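Local coordinates for 2-oxoadipate dioxygenase/decarboxylase (Pseudomonas putida, PDB 6W1G), which catalyses the iron(II)-dependent conversion of 2-oxoadipate and dioxygen to (R)-2-hydroxyglutarate and carbon dioxide, a step of D-lysine catabolism, at residues R160-E163 / L164-Q167; E79-A82 / T83-R86; G382-A386 / G387-F391. One frame throughout, in Å; residues are numbered along the deposited sequence. Where two conformers were deposited one is given.

Contact 1 of 3, residues R160-E163 / L164-Q167; sequences RALE and LIAQ
The guanidinium of Arg160 lies with one face over Leu164, whose CG sits 3.8 Å from the plane, offset toward its rim, while two waters lie at its edge, in plane. CD2 of the same leucine comes within 3.8 Å of Arg160 NH2, and the two side chains pass at an oblique angle. One turn further on, Glu163 OE1 forms a salt bridge with Arg160 NH1 at 2.9 Å; OE1 uses its anti lone pair and sits 24° out of the guanidinium plane. Arg160 can lie along the helix because CG is anti to the backbone N (chi1 -169°) and the chain bends at chi2 (76°). The Arg160-Leu164 pair borders helix 176-188. Within helix 159-171 regular bonds join N-H of residue i+4 to C=O of residue i, from Leu164 N-Arg160 O to Gln167 N-Glu163 O. The waters carry the chain of polar groups on: one accepts from NH1, the other from NH2, and both donate to Gln167 OE1, each at 2.7 Å. Gln167 NE2 turns instead to Asp178. A leucine in place of Arg160 would probably leave Glu163 without its charged mate and both waters without a donor on that side. Leu162 CD2 stands 4.5 Å from Ile165 CD1, and these two residues face helix 78-90.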
loop_
_atom_site.group_PDB
_atom_site.type_symbol
_atom_site.label_atom_id
_atom_site.label_comp_id
_atom_site.label_asym_id
_atom_site.label_seq_id
_atom_site.Cartn_x
_atom_site.Cartn_y
_atom_site.Cartn_z
ATOM N N ARG A 160 7.376 26.002 -6.458
ATOM C CA ARG A 160 7.687 26.067 -5.035
ATOM C C ARG A 160 7.963 24.662 -4.469
ATOM O O ARG A 160 8.871 24.480 -3.649
ATOM C CB ARG A 160 6.566 26.759 -4.256
ATOM C CG ARG A 160 6.943 27.093 -2.827
ATOM C CD ARG A 160 7.866 28.317 -2.785
ATOM N NE ARG A 160 8.290 28.562 -1.398
ATOM C CZ ARG A 160 9.502 28.321 -0.910
ATOM N NH1 ARG A 160 10.495 27.885 -1.698
ATOM N NH2 ARG A 160 9.714 28.499 0.375
ATOM N N ALA A 161 7.191 23.658 -4.904
ATOM C CA ALA A 161 7.504 22.296 -4.462
ATOM C C ALA A 161 8.925 21.912 -4.838
ATOM O O ALA A 161 9.649 21.327 -4.041
ATOM C CB ALA A 161 6.501 21.303 -5.040
ATOM N N LEU A 162 9.306 22.167 -6.094
ATOM C CA LEU A 162 10.638 21.808 -6.562
ATOM C C LEU A 162 11.718 22.540 -5.772
ATOM O O LEU A 162 12.749 21.956 -5.425
ATOM C CB LEU A 162 10.751 22.087 -8.059
ATOM C CG LEU A 162 9.840 21.234 -8.936
ATOM C CD1 LEU A 162 9.927 21.727 -10.377
ATOM C CD2 LEU A 162 10.175 19.750 -8.827
ATOM N N GLU A 163 11.468 23.811 -5.431
ATOM C CA GLU A 163 12.424 24.560 -4.628
ATOM C C GLU A 163 12.611 23.914 -3.267
ATOM O O GLU A 163 13.734 23.815 -2.762
ATOM C CB GLU A 163 11.940 25.996 -4.450
ATOM C CG GLU A 163 12.015 26.839 -5.683
ATOM C CD GLU A 163 11.322 28.169 -5.557
ATOM O OE1 GLU A 163 10.708 28.524 -4.512
ATOM O OE2 GLU A 163 11.362 28.897 -6.567
ATOM N N LEU A 164 11.497 23.504 -2.630
ATOM C CA LEU A 164 11.599 22.975 -1.277
ATOM C C LEU A 164 12.204 21.576 -1.269
ATOM O O LEU A 164 12.931 21.236 -0.325
ATOM C CB LEU A 164 10.224 22.993 -0.620
ATOM C CG LEU A 164 9.753 24.392 -0.224
ATOM C CD1 LEU A 164 8.246 24.416 0.067
ATOM C CD2 LEU A 164 10.530 24.859 1.010
ATOM N N ILE A 165 11.993 20.779 -2.314
ATOM C CA ILE A 165 12.688 19.498 -2.464
ATOM C C ILE A 165 14.196 19.724 -2.535
ATOM O O ILE A 165 14.997 19.093 -1.827
ATOM C CB ILE A 165 12.188 18.740 -3.694
ATOM C CG1 ILE A 165 10.719 18.331 -3.514
ATOM C CG2 ILE A 165 13.021 17.511 -3.949
ATOM C CD1 ILE A 165 10.062 17.851 -4.781
ATOM N N ALA A 166 14.613 20.683 -3.370
ATOM C CA ALA A 166 16.041 20.978 -3.519
ATOM C C ALA A 166 16.626 21.497 -2.211
ATOM O O ALA A 166 17.757 21.142 -1.827
ATOM C CB ALA A 166 16.252 21.953 -4.674
ATOM N N GLN A 167 15.889 22.377 -1.535
ATOM C CA GLN A 167 16.323 22.917 -0.257
ATOM C C GLN A 167 16.497 21.814 0.778
ATOM O O GLN A 167 17.514 21.765 1.511
ATOM C CB GLN A 167 15.321 23.940 0.227
ATOM C CG GLN A 167 15.709 24.591 1.515
ATOM C CD GLN A 167 14.651 25.554 2.009
ATOM O OE1 GLN A 167 14.074 26.317 1.224
ATOM N NE2 GLN A 167 14.438 25.578 3.296
HETATM O O HOH W 1 13.287 27.080 -1.269
HETATM O O HOH W 2 12.367 28.429 1.637
#

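Contact 2 of 3, residues E79-A82 / T83-R86; sequences EELA and TIAR
Glu79 O takes two bonds from Thr83, one turn further along helix 78-90: the backbone N at 3.0 Å and the hydroxyl OG1 at 2.9 Å, reaching the oxygen from opposite faces of its carbonyl plane. This is the familiar threonine bond back to the i-4 carbonyl inside a helix. It is set by chi1 of -60°, which puts OG1 beside the backbone N and CG2 anti to it, where CG2 packs on Leu162 of helix 159-171. Next, Glu80 O receives Ile84 N at 2.9 Å, while its carboxylate forms a salt bridge with Arg154 and accepts from Gly76 N. Leu81 O accepts from Ala85 N and also has Ile84 CG2 against it at 3.3 Å; chi1 of Ile84 (-142°, to CG1) is off a staggered value and leaves CG2 between the backbone N and the carbonyl carbon. The Leu81 side chain meets that methyl more loosely and also packs on Phe429 and Leu433 of helix 424-433. Ala82 O gets a longer, weak bond from Arg86 N. The arginine side chain passes this oxygen before its guanidinium pairs with Glu169: Arg86 CG lies 3.6 Å from Ala82 O.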
loop_
_atom_site.group_PDB
_atom_site.type_symbol
_atom_site.label_atom_id
_atom_site.label_comp_id
_atom_site.label_asym_id
_atom_site.label_seq_id
_atom_site.Cartn_x
_atom_site.Cartn_y
_atom_site.Cartn_z
ATOM N N GLU A 79 11.000 11.299 -16.165
ATOM C CA GLU A 79 11.332 12.483 -15.383
ATOM C C GLU A 79 10.320 12.698 -14.251
ATOM O O GLU A 79 10.693 13.081 -13.136
ATOM C CB GLU A 79 11.377 13.667 -16.341
ATOM C CG GLU A 79 12.509 13.619 -17.420
ATOM C CD GLU A 79 12.488 12.492 -18.477
ATOM O OE1 GLU A 79 11.418 12.024 -18.953
ATOM O OE2 GLU A 79 13.598 12.124 -18.902
ATOM N N GLU A 80 9.028 12.453 -14.530
ATOM C CA GLU A 80 8.018 12.559 -13.478
ATOM C C GLU A 80 8.267 11.539 -12.368
ATOM O O GLU A 80 8.137 11.866 -11.184
ATOM C CB GLU A 80 6.603 12.404 -14.045
ATOM C CG GLU A 80 6.154 13.628 -14.870
ATOM C CD GLU A 80 4.825 13.469 -15.559
ATOM O OE1 GLU A 80 4.192 12.407 -15.451
ATOM O OE2 GLU A 80 4.422 14.443 -16.224
ATOM N N LEU A 81 8.590 10.305 -12.735
ATOM C CA LEU A 81 8.858 9.280 -11.729
ATOM C C LEU A 81 10.080 9.628 -10.887
ATOM O O LEU A 81 10.065 9.511 -9.654
ATOM C CB LEU A 81 9.029 7.908 -12.394
ATOM C CG LEU A 81 9.257 6.752 -11.428
ATOM C CD1 LEU A 81 8.076 6.512 -10.497
ATOM C CD2 LEU A 81 9.583 5.498 -12.219
ATOM N N ALA A 82 11.155 10.057 -11.535
ATOM C CA ALA A 82 12.366 10.399 -10.796
ATOM C C ALA A 82 12.135 11.563 -9.857
ATOM O O ALA A 82 12.631 11.577 -8.731
ATOM C CB ALA A 82 13.502 10.725 -11.776
ATOM N N THR A 83 11.358 12.559 -10.305
ATOM C CA THR A 83 11.124 13.708 -9.446
ATOM C C THR A 83 10.190 13.364 -8.305
ATOM O O THR A 83 10.377 13.828 -7.165
ATOM C CB THR A 83 10.577 14.856 -10.299
ATOM O OG1 THR A 83 11.525 15.192 -11.311
ATOM C CG2 THR A 83 10.394 16.075 -9.438
ATOM N N ILE A 84 9.174 12.535 -8.585
ATOM C CA ILE A 84 8.309 12.144 -7.498
ATOM C C ILE A 84 9.034 11.315 -6.443
ATOM O O ILE A 84 8.723 11.441 -5.254
ATOM C CB ILE A 84 7.035 11.522 -8.044
ATOM C CG1 ILE A 84 5.916 12.001 -7.145
ATOM C CG2 ILE A 84 7.148 10.171 -8.223
ATOM C CD1 ILE A 84 4.622 11.847 -7.777
ATOM N N ALA A 85 10.052 10.531 -6.824
ATOM C CA ALA A 85 10.862 9.871 -5.814
ATOM C C ALA A 85 11.531 10.877 -4.907
ATOM O O ALA A 85 11.622 10.674 -3.690
ATOM C CB ALA A 85 11.899 8.989 -6.483
ATOM N N ARG A 86 12.035 11.983 -5.479
ATOM C CA ARG A 86 12.655 13.027 -4.661
ATOM C C ARG A 86 11.645 13.698 -3.742
ATOM O O ARG A 86 11.945 14.034 -2.604
ATOM C CB ARG A 86 13.339 14.071 -5.545
ATOM C CG ARG A 86 14.492 13.510 -6.334
ATOM C CD ARG A 86 14.985 14.544 -7.355
ATOM N NE ARG A 86 15.480 15.755 -6.706
ATOM C CZ ARG A 86 15.208 16.989 -7.088
ATOM N NH1 ARG A 86 14.423 17.225 -8.141
ATOM N NH2 ARG A 86 15.715 18.001 -6.390
#

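Contact 3 of 3, residues G382-A386 / G387-F391; sequences GLIDA and GHVHF
A Schellman motif ends helix 380-385 and turns the chain, through Ala386-His388, into strand 389-393. Gly387, with positive phi (81°), makes the turn; a CB at these backbone angles would collide with Ala386 O. Two backbone bonds close it: His388 N to Leu383 O at 2.8 Å, nearly along the C=O axis, and Gly387 N to Ile384 O at 3.0 Å, with the donor well above the carbonyl plane. Val389 N adds a weak bond to Leu383 O. A water bridges the helix end to the strand by donating to both Ile384 O and Val389 O, and Ile384 CA offers its hydrogen to Val389 O as well.

Side chains fill the angle between helix and strand. Leu383 CB meets Val389 CG2 at 3.8 Å, and Leu383 CD2 rests near CB and the ring of His388, the two side chains crossing at about a right angle. Ile384 is shared between two strand residues: CG1 lies against Val389 CG1 at 4.0 Å, while CD1 approaches Phe391 CD2 at 3.8 Å and CG2 meets the edge of that ring, in its plane. Phe391 reaches back to the helix because chi1 of 65° sets CG between the backbone N and the carbonyl carbon. The His388 ring brings its CD2 edge to Ala386 O, which also accepts from Lys366.

Strand 389-393 pairs antiparallel with strand 359-363, where Tyr361 packs on Val389 and Phe391; Phe359 and Arg352 also meet the Phe391 ring, and Leu459 and Leu461 cover Val389 and Leu383.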
loop_
_atom_site.group_PDB
_atom_site.type_symbol
_atom_site.label_atom_id
_atom_site.label_comp_id
_atom_site.label_asym_id
_atom_site.label_seq_id
_atom_site.Cartn_x
_atom_site.Cartn_y
_atom_site.Cartn_z
ATOM N N GLY A 382 11.690 -21.927 24.345
ATOM C CA GLY A 382 11.480 -22.127 25.761
ATOM C C GLY A 382 11.005 -20.866 26.473
ATOM O O GLY A 382 10.171 -20.916 27.389
ATOM N N LEU A 383 11.536 -19.714 26.061
ATOM C CA LEU A 383 11.082 -18.451 26.617
ATOM C C LEU A 383 9.650 -18.134 26.205
ATOM O O LEU A 383 8.882 -17.582 26.987
ATOM C CB LEU A 383 12.011 -17.320 26.160
ATOM C CG LEU A 383 13.388 -17.351 26.786
ATOM C CD1 LEU A 383 14.327 -16.443 26.035
ATOM C CD2 LEU A 383 13.329 -16.953 28.253
ATOM N N ILE A 384 9.284 -18.446 24.966
ATOM C CA ILE A 384 7.897 -18.296 24.536
ATOM C C ILE A 384 7.004 -19.210 25.366
ATOM O O ILE A 384 5.965 -18.772 25.884
ATOM C CB ILE A 384 7.779 -18.604 23.039
ATOM C CG1 ILE A 384 8.474 -17.514 22.196
ATOM C CG2 ILE A 384 6.323 -18.778 22.632
ATOM C CD1 ILE A 384 8.721 -17.919 20.762
ATOM N N ASP A 385 7.392 -20.479 25.506
ATOM C CA ASP A 385 6.552 -21.425 26.228
ATOM C C ASP A 385 6.352 -21.016 27.679
ATOM O O ASP A 385 5.282 -21.257 28.253
ATOM C CB ASP A 385 7.166 -22.827 26.157
ATOM C CG ASP A 385 7.150 -23.442 24.768
ATOM O OD1 ASP A 385 6.480 -22.918 23.871
ATOM O OD2 ASP A 385 7.815 -24.489 24.590
ATOM N N ALA A 386 7.367 -20.436 28.293
ATOM C CA ALA A 386 7.269 -19.990 29.686
ATOM C C ALA A 386 6.621 -18.619 29.838
ATOM O O ALA A 386 6.499 -18.123 30.954
ATOM C CB ALA A 386 8.664 -19.935 30.297
ATOM N N GLY A 387 6.223 -17.994 28.719
ATOM C CA GLY A 387 5.547 -16.709 28.817
ATOM C C GLY A 387 6.452 -15.511 28.994
ATOM O O GLY A 387 5.950 -14.447 29.384
ATOM N N HIS A 388 7.752 -15.653 28.722
ATOM C CA HIS A 388 8.680 -14.520 28.834
ATOM C C HIS A 388 8.773 -13.688 27.573
ATOM O O HIS A 388 9.229 -12.543 27.636
ATOM C CB HIS A 388 10.068 -15.033 29.191
ATOM C CG HIS A 388 10.157 -15.609 30.545
ATOM N ND1 HIS A 388 11.282 -15.498 31.307
ATOM C CD2 HIS A 388 9.268 -16.296 31.290
ATOM C CE1 HIS A 388 11.125 -16.148 32.435
ATOM N NE2 HIS A 388 9.926 -16.661 32.452
ATOM N N VAL A 389 8.442 -14.270 26.424
ATOM C CA VAL A 389 8.499 -13.647 25.104
ATOM C C VAL A 389 7.153 -13.892 24.436
ATOM O O VAL A 389 6.647 -15.012 24.480
ATOM C CB VAL A 389 9.627 -14.262 24.270
ATOM C CG1 VAL A 389 9.605 -13.755 22.801
ATOM C CG2 VAL A 389 10.958 -13.912 24.889
ATOM N N HIS A 390 6.605 -12.864 23.811
ATOM C CA HIS A 390 5.379 -12.971 23.034
ATOM C C HIS A 390 5.686 -12.583 21.586
ATOM O O HIS A 390 6.481 -11.691 21.358
ATOM C CB HIS A 390 4.360 -11.960 23.608
ATOM C CG HIS A 390 3.039 -12.014 22.943
ATOM N ND1 HIS A 390 2.076 -12.920 23.298
ATOM C CD2 HIS A 390 2.551 -11.326 21.893
ATOM C CE1 HIS A 390 1.013 -12.751 22.519
ATOM N NE2 HIS A 390 1.295 -11.814 21.629
ATOM N N PHE A 391 5.071 -13.263 20.629
ATOM C CA PHE A 391 5.250 -12.943 19.230
ATOM C C PHE A 391 3.936 -12.633 18.534
ATOM O O PHE A 391 2.877 -13.171 18.882
ATOM C CB PHE A 391 6.044 -14.032 18.489
ATOM C CG PHE A 391 5.356 -15.369 18.395
ATOM C CD1 PHE A 391 4.542 -15.703 17.323
ATOM C CD2 PHE A 391 5.541 -16.323 19.343
ATOM C CE1 PHE A 391 3.965 -16.977 17.254
ATOM C CE2 PHE A 391 4.927 -17.568 19.271
ATOM C CZ PHE A 391 4.145 -17.876 18.221
HETATM O O HOH W 3 4.479 -16.579 24.973
#

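From the N terminus, contact 2 comes first, on helix 78-90 after strand 69-75 of the five-stranded mixed sheet; contact 1 follows on helix 159-171, and contact 3 lies far along the chain where helix 380-385 leads into a strand of the small two-stranded sheet with 359-363. Each joins adjoining segments, through residues about a turn apart, so none closes a long loop, and the three run in series without nesting or crossing. Contacts 1 and 2 touch, centres 13 Å apart: Leu162 CD2 packs on Thr83 CG2 at 3.7 Å, and Ile165 CG2 on Arg86 NH2 at 3.7 Å. These touches pack helix 78-90 against helix 159-171. Contact 3 stands apart, its nearest atoms about 33 Å from contact 2.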